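Local coordinates for periplasmic binding protein (PDB 5L9G), which binds the opine mannopine as a periplasmic solute-binding protein, and probably delivers it to an ABC transporter for uptake, at residues Glu164-Ala169 with Ala192-Leu197; Leu168-Pro173 with Tyr178-Thr183; Gly232-Asn235 with Ala241-Phe244. All coordinates share one frame; numbering follows the deposited sequence.

In the fold
Contacts 1 and 2 are neighbours, with centres about 10 Å apart, and both use helix 162-169. Contact 1 packs the helix against helix 184-197 and is partly buried. Contact 2 lies at the surface, where the chain leaves the same helix and meets the end of helix 177-180. The two touch: Ala167 packs on Phe180, and Leu170 on Lys193. Contact 3 stands apart, its centre about 23 Å from that of contact 1 and 26 Å from that of contact 2, and is also a surface contact. It joins helix 227-235 to the start of strand 240-256. All three are mainly apolar. Contact 1 uses small alanines and aliphatic chains, whereas contacts 2 and 3 each turn on one aromatic ring.

Contact 1 (Glu164-Ala169 with Ala192-Leu197); sequences EAAALA and AKLTEL
Apolar packing carries most of this contact, and Ala166 is at its middle. Its CB lies 3.7 Å from Leu194 CG. The same methyl also faces the start of the Lys193 side chain, with Ala166 CB and Lys193 CB 4.1 Å apart. Leu194 reaches Ala166 because its CG is anti to the carbonyl carbon (chi1 -75°). This carries the branch point across to the methyl. One turn further along, Ala169 CB touches Lys193 CE at 3.9 Å. The aliphatic part of the lysine therefore lies alongside helix 162-169, from Ala166 to Ala169, bent once at chi2 and extended beyond it.

Helices 162-169 and 184-197 both belong to the crossover between parallel strands 153-156 and 201-205, a beta-alpha-beta type of connection with several helices. The axes of segments 164-169 and 192-197 run at right angles (90°), 9.2 Å apart at closest approach. The alanine methyls are what the Lys193 and Leu194 side chains rest on. Helix 140-144 adds Phe144, which touches both Ala169 and Lys193. Leu194 also packs on Tyr338 and Val341 of helix 324-343.

Charge is handled within one helix. Lys193 NZ forms a salt bridge with Glu196 OE2 at 3.3 Å. The ammonium group comes from the syn side of the carboxylate, 26° out of its plane.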
ATOM      1  N   GLU A 164      -5.196  -7.528 -10.073  1.00 39.53           N
ATOM      2  CA  GLU A 164      -5.865  -8.550  -9.260  1.00 37.50           C
ATOM      3  C   GLU A 164      -7.350  -8.253  -9.115  1.00 40.01           C
ATOM      4  O   GLU A 164      -8.147  -9.203  -9.112  1.00 38.02           O
ATOM      5  CB  GLU A 164      -5.206  -8.676  -7.883  1.00 37.93           C
ATOM      6  CG  GLU A 164      -3.742  -9.091  -7.903  1.00 40.19           C
ATOM      7  CD  GLU A 164      -2.760  -7.927  -7.830  1.00 50.02           C
ATOM      8  OE1 GLU A 164      -1.697  -8.083  -7.189  1.00 41.69           O
ATOM      9  OE2 GLU A 164      -3.040  -6.866  -8.429  1.00 39.37           O
ATOM     10  N   ALA A 165      -7.728  -6.938  -9.012  1.00 36.08           N
ATOM     11  CA  ALA A 165      -9.133  -6.501  -8.899  1.00 35.05           C
ATOM     12  C   ALA A 165      -9.912  -6.995 -10.122  1.00 39.67           C
ATOM     13  O   ALA A 165     -10.996  -7.535  -9.970  1.00 38.53           O
ATOM     14  CB  ALA A 165      -9.216  -4.975  -8.794  1.00 34.73           C
ATOM     15  N   ALA A 166      -9.322  -6.860 -11.321  1.00 37.81           N
ATOM     16  CA  ALA A 166      -9.921  -7.311 -12.573  1.00 39.15           C
ATOM     17  C   ALA A 166     -10.086  -8.835 -12.588  1.00 42.19           C
ATOM     18  O   ALA A 166     -11.153  -9.312 -12.988  1.00 42.07           O
ATOM     19  CB  ALA A 166      -9.090  -6.849 -13.752  1.00 41.96           C
ATOM     20  N   ALA A 167      -9.064  -9.591 -12.102  1.00 38.75           N
ATOM     21  CA  ALA A 167      -9.126 -11.063 -12.009  1.00 40.12           C
ATOM     22  C   ALA A 167     -10.314 -11.460 -11.110  1.00 41.97           C
ATOM     23  O   ALA A 167     -11.123 -12.284 -11.521  1.00 41.33           O
ATOM     24  CB  ALA A 167      -7.829 -11.620 -11.446  1.00 41.63           C
ATOM     25  N   LEU A 168     -10.473 -10.775  -9.944  1.00 37.51           N
ATOM     26  CA  LEU A 168     -11.597 -10.998  -9.025  1.00 36.78           C
ATOM     27  C   LEU A 168     -12.944 -10.678  -9.683  1.00 40.58           C
ATOM     28  O   LEU A 168     -13.868 -11.473  -9.554  1.00 40.81           O
ATOM     29  CB  LEU A 168     -11.426 -10.178  -7.727  1.00 35.46           C
ATOM     30  CG  LEU A 168     -10.350 -10.676  -6.780  1.00 39.63           C
ATOM     31  CD1 LEU A 168     -10.023  -9.626  -5.755  1.00 39.61           C
ATOM     32  CD2 LEU A 168     -10.763 -12.013  -6.120  1.00 40.33           C
ATOM     33  N   ALA A 169     -13.047  -9.544 -10.410  1.00 37.25           N
ATOM     34  CA  ALA A 169     -14.273  -9.147 -11.130  1.00 37.92           C
ATOM     35  C   ALA A 169     -14.724 -10.201 -12.135  1.00 43.25           C
ATOM     36  O   ALA A 169     -15.925 -10.348 -12.352  1.00 43.91           O
ATOM     37  CB  ALA A 169     -14.055  -7.840 -11.855  1.00 38.49           C
ATOM     38  N   ALA A 192      -8.082  -6.928 -20.367  1.00 51.31           N
ATOM     39  CA  ALA A 192      -9.290  -6.734 -21.177  1.00 51.45           C
ATOM     40  C   ALA A 192     -10.454  -6.233 -20.300  1.00 51.92           C
ATOM     41  O   ALA A 192     -11.216  -5.360 -20.722  1.00 51.85           O
ATOM     42  CB  ALA A 192      -9.671  -8.026 -21.880  1.00 53.68           C
ATOM     43  N   LYS A 193     -10.566  -6.773 -19.075  1.00 46.28           N
ATOM     44  CA  LYS A 193     -11.592  -6.386 -18.098  1.00 44.38           C
ATOM     45  C   LYS A 193     -11.390  -4.935 -17.645  1.00 45.34           C
ATOM     46  O   LYS A 193     -12.366  -4.193 -17.534  1.00 45.11           O
ATOM     47  CB  LYS A 193     -11.601  -7.363 -16.901  1.00 46.01           C
ATOM     48  CG  LYS A 193     -12.757  -7.179 -15.924  1.00 47.46           C
ATOM     49  CD  LYS A 193     -14.109  -7.466 -16.561  1.00 52.11           C
ATOM     50  CE  LYS A 193     -15.252  -7.377 -15.582  1.00 62.68           C
ATOM     51  NZ  LYS A 193     -16.550  -7.701 -16.237  1.00 71.03           N
ATOM     52  N   LEU A 194     -10.131  -4.534 -17.398  1.00 42.01           N
ATOM     53  CA  LEU A 194      -9.798  -3.163 -17.002  1.00 41.19           C
ATOM     54  C   LEU A 194     -10.094  -2.196 -18.156  1.00 48.05           C
ATOM     55  O   LEU A 194     -10.591  -1.090 -17.920  1.00 48.28           O
ATOM     56  CB  LEU A 194      -8.330  -3.050 -16.562  1.00 41.33           C
ATOM     57  CG  LEU A 194      -7.949  -3.619 -15.186  1.00 43.86           C
ATOM     58  CD1 LEU A 194      -6.439  -3.833 -15.077  1.00 43.86           C
ATOM     59  CD2 LEU A 194      -8.446  -2.733 -14.046  1.00 43.53           C
ATOM     60  N   THR A 195      -9.809  -2.624 -19.408  1.00 48.57           N
ATOM     61  CA  THR A 195     -10.083  -1.860 -20.627  1.00 49.65           C
ATOM     62  C   THR A 195     -11.586  -1.600 -20.755  1.00 51.11           C
ATOM     63  O   THR A 195     -11.986  -0.483 -21.063  1.00 51.18           O
ATOM     64  CB  THR A 195      -9.464  -2.574 -21.851  1.00 57.77           C
ATOM     65  OG1 THR A 195      -8.056  -2.695 -21.646  1.00 59.34           O
ATOM     66  CG2 THR A 195      -9.729  -1.845 -23.166  1.00 58.85           C
ATOM     67  N   GLU A 196     -12.407  -2.624 -20.483  1.00 48.71           N
ATOM     68  CA  GLU A 196     -13.871  -2.559 -20.517  1.00 48.82           C
ATOM     69  C   GLU A 196     -14.387  -1.513 -19.495  1.00 50.08           C
ATOM     70  O   GLU A 196     -15.325  -0.766 -19.794  1.00 49.49           O
ATOM     71  CB  GLU A 196     -14.437  -3.949 -20.188  1.00 50.35           C
ATOM     72  CG  GLU A 196     -15.938  -4.111 -20.333  1.00 64.06           C
ATOM     73  CD  GLU A 196     -16.421  -5.428 -19.753  1.00 90.63           C
ATOM     74  OE1 GLU A 196     -16.254  -6.469 -20.430  1.00 90.52           O
ATOM     75  OE2 GLU A 196     -16.903  -5.431 -18.596  1.00 83.27           O
ATOM     76  N   LEU A 197     -13.779  -1.478 -18.297  1.00 43.55           N
ATOM     77  CA  LEU A 197     -14.188  -0.552 -17.236  1.00 41.71           C
ATOM     78  C   LEU A 197     -13.694   0.877 -17.476  1.00 47.16           C
ATOM     79  O   LEU A 197     -14.395   1.823 -17.106  1.00 45.48           O
ATOM     80  CB  LEU A 197     -13.703  -1.052 -15.864  1.00 39.70           C
ATOM     81  CG  LEU A 197     -14.162  -0.231 -14.623  1.00 42.61           C
ATOM     82  CD1 LEU A 197     -15.674  -0.389 -14.360  1.00 42.78           C
ATOM     83  CD2 LEU A 197     -13.358  -0.590 -13.389  1.00 41.65           C
TER

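Contact 2 (Leu168-Pro173 with Tyr178-Thr183); sequences LALGTP and YEFLST
Thr172 and Phe180 face each other with their CA atoms 7.1 Å apart. Thr172 lies just past the end of one helix, and Phe180 is the last residue of another. Gly171 is the first residue to leave helical angles, with positive phi (101°). Two bonds run back into the last turn, one of them from Gly171 N to Leu168 O, in a Schellman motif. On the other side, Phe180 to Thr183 form a type I beta turn. Ser182 OG donates to Glu179 O at 2.6 Å, with the hydroxyl tilted 20° from the carbonyl plane. Thr183 then caps the next helix at its N-cap position.

The contact joins the turn after helix 162-169 to the end of helix 177-180, within the helical connection between parallel strands 153-156 and 201-205. Phe180 has the largest share. Its CG is anti to the backbone N (chi1 178°), which swings the ring toward Thr172 and Leu170. Thr172 OG1 sits over one face, 3.5 Å above the plane and offset toward the rim. This hydroxyl is hydrogen-bonded to Ala167 O. Thr172 CG2 lies 3.6 Å from Phe180 CB. At the far end of the ring, Leu170 CD1 lies 3.8 Å from Phe180 CZ. These two side chains cross at about a right angle.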
ATOM      1  N   LEU A 168     -10.473 -10.775  -9.944  1.00 37.51           N
ATOM      2  CA  LEU A 168     -11.597 -10.998  -9.025  1.00 36.78           C
ATOM      3  C   LEU A 168     -12.944 -10.678  -9.683  1.00 40.58           C
ATOM      4  O   LEU A 168     -13.868 -11.473  -9.554  1.00 40.81           O
ATOM      5  CB  LEU A 168     -11.426 -10.178  -7.727  1.00 35.46           C
ATOM      6  CG  LEU A 168     -10.350 -10.676  -6.780  1.00 39.63           C
ATOM      7  CD1 LEU A 168     -10.023  -9.626  -5.755  1.00 39.61           C
ATOM      8  CD2 LEU A 168     -10.763 -12.013  -6.120  1.00 40.33           C
ATOM      9  N   ALA A 169     -13.047  -9.544 -10.410  1.00 37.25           N
ATOM     10  CA  ALA A 169     -14.273  -9.147 -11.130  1.00 37.92           C
ATOM     11  C   ALA A 169     -14.724 -10.201 -12.135  1.00 43.25           C
ATOM     12  O   ALA A 169     -15.925 -10.348 -12.352  1.00 43.91           O
ATOM     13  CB  ALA A 169     -14.055  -7.840 -11.855  1.00 38.49           C
ATOM     14  N   LEU A 170     -13.753 -10.912 -12.760  1.00 40.17           N
ATOM     15  CA  LEU A 170     -13.985 -11.975 -13.743  1.00 42.23           C
ATOM     16  C   LEU A 170     -14.547 -13.268 -13.106  1.00 46.65           C
ATOM     17  O   LEU A 170     -14.904 -14.195 -13.828  1.00 47.04           O
ATOM     18  CB  LEU A 170     -12.679 -12.262 -14.517  1.00 43.64           C
ATOM     19  CG  LEU A 170     -12.234 -11.197 -15.542  1.00 48.18           C
ATOM     20  CD1 LEU A 170     -10.811 -11.454 -15.996  1.00 48.40           C
ATOM     21  CD2 LEU A 170     -13.166 -11.180 -16.771  1.00 53.11           C
ATOM     22  N   GLY A 171     -14.626 -13.301 -11.777  1.00 42.82           N
ATOM     23  CA  GLY A 171     -15.171 -14.428 -11.027  1.00 42.68           C
ATOM     24  C   GLY A 171     -14.138 -15.350 -10.415  1.00 48.41           C
ATOM     25  O   GLY A 171     -14.496 -16.401  -9.882  1.00 47.90           O
ATOM     26  N   THR A 172     -12.846 -14.971 -10.477  1.00 45.93           N
ATOM     27  CA  THR A 172     -11.772 -15.793  -9.921  1.00 45.08           C
ATOM     28  C   THR A 172     -11.925 -15.850  -8.399  1.00 44.48           C
ATOM     29  O   THR A 172     -11.974 -14.801  -7.778  1.00 41.87           O
ATOM     30  CB  THR A 172     -10.391 -15.214 -10.306  1.00 47.90           C
ATOM     31  OG1 THR A 172     -10.327 -15.062 -11.724  1.00 46.45           O
ATOM     32  CG2 THR A 172      -9.242 -16.088  -9.830  1.00 45.09           C
ATOM     33  N   PRO A 173     -11.955 -17.048  -7.773  1.00 41.50           N
ATOM     34  CA  PRO A 173     -12.020 -17.090  -6.296  1.00 40.34           C
ATOM     35  C   PRO A 173     -10.780 -16.403  -5.686  1.00 43.14           C
ATOM     36  O   PRO A 173      -9.698 -16.436  -6.291  1.00 42.10           O
ATOM     37  CB  PRO A 173     -12.069 -18.592  -5.980  1.00 43.28           C
ATOM     38  CG  PRO A 173     -12.462 -19.257  -7.272  1.00 48.66           C
ATOM     39  CD  PRO A 173     -11.888 -18.406  -8.351  1.00 44.25           C
ATOM     40  N   TYR A 178      -3.767 -15.499  -8.093  1.00 43.94           N
ATOM     41  CA  TYR A 178      -2.449 -15.595  -8.704  1.00 45.70           C
ATOM     42  C   TYR A 178      -2.250 -16.850  -9.524  1.00 51.86           C
ATOM     43  O   TYR A 178      -1.371 -16.858 -10.384  1.00 53.36           O
ATOM     44  CB  TYR A 178      -1.360 -15.386  -7.664  1.00 45.69           C
ATOM     45  CG  TYR A 178      -1.397 -13.982  -7.099  1.00 43.17           C
ATOM     46  CD1 TYR A 178      -0.982 -12.892  -7.860  1.00 43.49           C
ATOM     47  CD2 TYR A 178      -1.922 -13.730  -5.833  1.00 41.99           C
ATOM     48  CE1 TYR A 178      -1.010 -11.590  -7.341  1.00 41.45           C
ATOM     49  CE2 TYR A 178      -1.922 -12.441  -5.293  1.00 41.40           C
ATOM     50  CZ  TYR A 178      -1.470 -11.374  -6.055  1.00 42.08           C
ATOM     51  OH  TYR A 178      -1.478 -10.100  -5.534  1.00 39.85           O
ATOM     52  N   GLU A 179      -3.110 -17.870  -9.337  1.00 49.40           N
ATOM     53  CA  GLU A 179      -3.103 -19.058 -10.180  1.00 51.06           C
ATOM     54  C   GLU A 179      -3.676 -18.622 -11.538  1.00 54.19           C
ATOM     55  O   GLU A 179      -3.137 -18.985 -12.576  1.00 55.55           O
ATOM     56  CB  GLU A 179      -3.971 -20.158  -9.556  1.00 52.68           C
ATOM     57  CG  GLU A 179      -3.300 -20.880  -8.401  1.00 66.42           C
ATOM     58  CD  GLU A 179      -4.105 -22.034  -7.834  1.00 91.60           C
ATOM     59  OE1 GLU A 179      -4.649 -22.836  -8.629  1.00 83.87           O
ATOM     60  OE2 GLU A 179      -4.201 -22.132  -6.589  1.00 90.25           O
ATOM     61  N   PHE A 180      -4.736 -17.787 -11.518  1.00 49.71           N
ATOM     62  CA  PHE A 180      -5.378 -17.236 -12.713  1.00 49.26           C
ATOM     63  C   PHE A 180      -4.398 -16.347 -13.480  1.00 52.41           C
ATOM     64  O   PHE A 180      -4.305 -16.464 -14.701  1.00 52.34           O
ATOM     65  CB  PHE A 180      -6.644 -16.438 -12.349  1.00 48.51           C
ATOM     66  CG  PHE A 180      -7.350 -15.796 -13.523  1.00 49.44           C
ATOM     67  CD1 PHE A 180      -8.126 -16.556 -14.389  1.00 54.20           C
ATOM     68  CD2 PHE A 180      -7.219 -14.436 -13.777  1.00 49.02           C
ATOM     69  CE1 PHE A 180      -8.773 -15.965 -15.476  1.00 55.15           C
ATOM     70  CE2 PHE A 180      -7.863 -13.847 -14.869  1.00 52.25           C
ATOM     71  CZ  PHE A 180      -8.636 -14.616 -15.710  1.00 52.29           C
ATOM     72  N   LEU A 181      -3.661 -15.467 -12.753  1.00 47.61           N
ATOM     73  CA  LEU A 181      -2.683 -14.549 -13.342  1.00 46.97           C
ATOM     74  C   LEU A 181      -1.334 -15.220 -13.676  1.00 53.67           C
ATOM     75  O   LEU A 181      -0.450 -14.554 -14.225  1.00 53.07           O
ATOM     76  CB  LEU A 181      -2.467 -13.348 -12.412  1.00 44.72           C
ATOM     77  CG  LEU A 181      -3.647 -12.382 -12.203  1.00 46.39           C
ATOM     78  CD1 LEU A 181      -3.286 -11.324 -11.182  1.00 44.19           C
ATOM     79  CD2 LEU A 181      -4.107 -11.737 -13.521  1.00 47.54           C
ATOM     80  N   SER A 182      -1.173 -16.532 -13.347  1.00 51.60           N
ATOM     81  CA  SER A 182       0.058 -17.281 -13.618  1.00 54.55           C
ATOM     82  C   SER A 182       0.234 -17.574 -15.123  1.00 63.20           C
ATOM     83  O   SER A 182       1.355 -17.848 -15.568  1.00 65.23           O
ATOM     84  CB  SER A 182       0.102 -18.574 -12.801  1.00 57.20           C
ATOM     85  OG  SER A 182      -0.685 -19.619 -13.355  1.00 60.66           O
ATOM     86  N   THR A 183      -0.874 -17.529 -15.899  1.00 61.04           N
ATOM     87  CA  THR A 183      -0.866 -17.789 -17.349  1.00 63.31           C
ATOM     88  C   THR A 183      -1.005 -16.483 -18.153  1.00 65.69           C
ATOM     89  O   THR A 183      -1.514 -15.486 -17.629  1.00 61.60           O
ATOM     90  CB  THR A 183      -1.983 -18.787 -17.760  1.00 69.64           C
ATOM     91  OG1 THR A 183      -3.250 -18.138 -17.712  1.00 64.32           O
ATOM     92  CG2 THR A 183      -1.999 -20.067 -16.928  1.00 69.73           C
TER

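Contact 3 (Gly232-Asn235 with Ala241-Phe244); sequences GAIN and AYTF
Ile234 and Tyr242 make a small apolar contact at the surface, between the last turn of helix 227-235 and the start of strand 240-256. A short connection of five residues joins the two segments. The helix thereby packs back against the strand that follows it.

One methyl does the touching. Ile234 CD1 lies 3.6 Å from Tyr242 CD1 and 3.8 Å from Tyr242 CE1. It meets the ring at its edge, near the ring plane, and therefore does not cover a face. The isoleucine reaches there with CG1 anti to the carbonyl carbon (chi1 -67°) and an extended chain (chi2 170°). Tyr242 CG lies between the backbone N and the carbonyl carbon (chi1 67°), and the CD1-CE1 edge of the ring faces Ile234.

Tyr242 OH is hydrogen-bonded to Gln231 NE2, from the same helix as Ile234, and Leu124 and Ala126 of strand 115-128 touch the Tyr242 side chain. Backbone hydrogen bonds of Ala241 with Trp127 and of Thr243 with Ile125 place the segment beside that strand. The chemistry implies that helix 227-235 meets the tyrosine in two ways: dispersion at the ring edge through Ile234, and a polar bond at the hydroxyl through Gln231.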
ATOM      1  N   GLY A 232      -9.761   7.791   7.136  1.00 29.61           N
ATOM      2  CA  GLY A 232      -9.376   9.177   7.415  1.00 29.27           C
ATOM      3  C   GLY A 232     -10.331  10.178   6.761  1.00 31.23           C
ATOM      4  O   GLY A 232     -10.740  11.148   7.402  1.00 30.29           O
ATOM      5  N   ALA A 233     -10.765   9.907   5.513  1.00 28.29           N
ATOM      6  CA  ALA A 233     -11.723  10.777   4.822  1.00 27.99           C
ATOM      7  C   ALA A 233     -13.098  10.735   5.520  1.00 30.18           C
ATOM      8  O   ALA A 233     -13.699  11.778   5.761  1.00 30.64           O
ATOM      9  CB  ALA A 233     -11.857  10.360   3.365  1.00 28.30           C
ATOM     10  N   ILE A 234     -13.561   9.525   5.904  1.00 27.18           N
ATOM     11  CA  ILE A 234     -14.832   9.340   6.621  1.00 26.78           C
ATOM     12  C   ILE A 234     -14.760  10.081   7.976  1.00 30.91           C
ATOM     13  O   ILE A 234     -15.719  10.776   8.355  1.00 29.91           O
ATOM     14  CB  ILE A 234     -15.152   7.823   6.778  1.00 29.95           C
ATOM     15  CG1 ILE A 234     -15.426   7.210   5.370  1.00 29.45           C
ATOM     16  CG2 ILE A 234     -16.364   7.601   7.746  1.00 31.45           C
ATOM     17  CD1 ILE A 234     -15.515   5.653   5.340  1.00 29.78           C
ATOM     18  N   ASN A 235     -13.619   9.950   8.697  1.00 29.93           N
ATOM     19  CA  ASN A 235     -13.428  10.660   9.981  1.00 30.84           C
ATOM     20  C   ASN A 235     -13.541  12.187   9.784  1.00 34.87           C
ATOM     21  O   ASN A 235     -14.061  12.900  10.656  1.00 35.99           O
ATOM     22  CB  ASN A 235     -12.059  10.322  10.586  1.00 32.23           C
ATOM     23  CG  ASN A 235     -11.951   8.929  11.163  1.00 39.30           C
ATOM     24  OD1 ASN A 235     -10.859   8.459  11.494  1.00 41.15           O
ATOM     25  ND2 ASN A 235     -13.061   8.218  11.249  1.00 29.70           N
ATOM     26  N   ALA A 241     -18.822   4.705   2.556  1.00 29.17           N
ATOM     27  CA  ALA A 241     -18.787   3.442   3.284  1.00 29.09           C
ATOM     28  C   ALA A 241     -17.788   2.579   2.560  1.00 30.57           C
ATOM     29  O   ALA A 241     -17.406   2.892   1.427  1.00 28.86           O
ATOM     30  CB  ALA A 241     -20.152   2.776   3.295  1.00 30.19           C
ATOM     31  N   TYR A 242     -17.330   1.518   3.216  1.00 28.26           N
ATOM     32  CA  TYR A 242     -16.378   0.606   2.587  1.00 28.11           C
ATOM     33  C   TYR A 242     -16.527  -0.778   3.147  1.00 31.53           C
ATOM     34  O   TYR A 242     -17.215  -0.969   4.145  1.00 30.20           O
ATOM     35  CB  TYR A 242     -14.931   1.123   2.707  1.00 28.67           C
ATOM     36  CG  TYR A 242     -14.370   1.145   4.120  1.00 30.92           C
ATOM     37  CD1 TYR A 242     -14.538   2.254   4.938  1.00 33.04           C
ATOM     38  CD2 TYR A 242     -13.595   0.091   4.600  1.00 31.89           C
ATOM     39  CE1 TYR A 242     -13.943   2.323   6.202  1.00 35.29           C
ATOM     40  CE2 TYR A 242     -12.994   0.143   5.865  1.00 33.60           C
ATOM     41  CZ  TYR A 242     -13.168   1.266   6.665  1.00 40.27           C
ATOM     42  OH  TYR A 242     -12.583   1.327   7.921  1.00 36.16           O
ATOM     43  N   THR A 243     -15.893  -1.742   2.492  1.00 29.69           N
ATOM     44  CA  THR A 243     -15.897  -3.145   2.907  1.00 29.71           C
ATOM     45  C   THR A 243     -14.486  -3.712   2.732  1.00 32.59           C
ATOM     46  O   THR A 243     -13.724  -3.236   1.891  1.00 31.68           O
ATOM     47  CB  THR A 243     -16.927  -3.956   2.063  1.00 34.86           C
ATOM     48  OG1 THR A 243     -16.870  -5.312   2.454  1.00 36.43           O
ATOM     49  CG2 THR A 243     -16.656  -3.892   0.550  1.00 34.70           C
ATOM     50  N   PHE A 244     -14.166  -4.769   3.481  1.00 30.42           N
ATOM     51  CA  PHE A 244     -12.901  -5.484   3.286  1.00 30.58           C
ATOM     52  C   PHE A 244     -13.131  -6.658   2.312  1.00 33.55           C
ATOM     53  O   PHE A 244     -12.167  -7.358   1.977  1.00 33.00           O
ATOM     54  CB  PHE A 244     -12.348  -6.020   4.623  1.00 32.91           C
ATOM     55  CG  PHE A 244     -11.709  -4.945   5.479  1.00 33.18           C
ATOM     56  CD1 PHE A 244     -10.377  -4.587   5.297  1.00 35.33           C
ATOM     57  CD2 PHE A 244     -12.434  -4.310   6.481  1.00 33.16           C
ATOM     58  CE1 PHE A 244      -9.783  -3.592   6.097  1.00 34.10           C
ATOM     59  CE2 PHE A 244     -11.845  -3.317   7.272  1.00 34.54           C
ATOM     60  CZ  PHE A 244     -10.526  -2.963   7.077  1.00 32.32           C
TER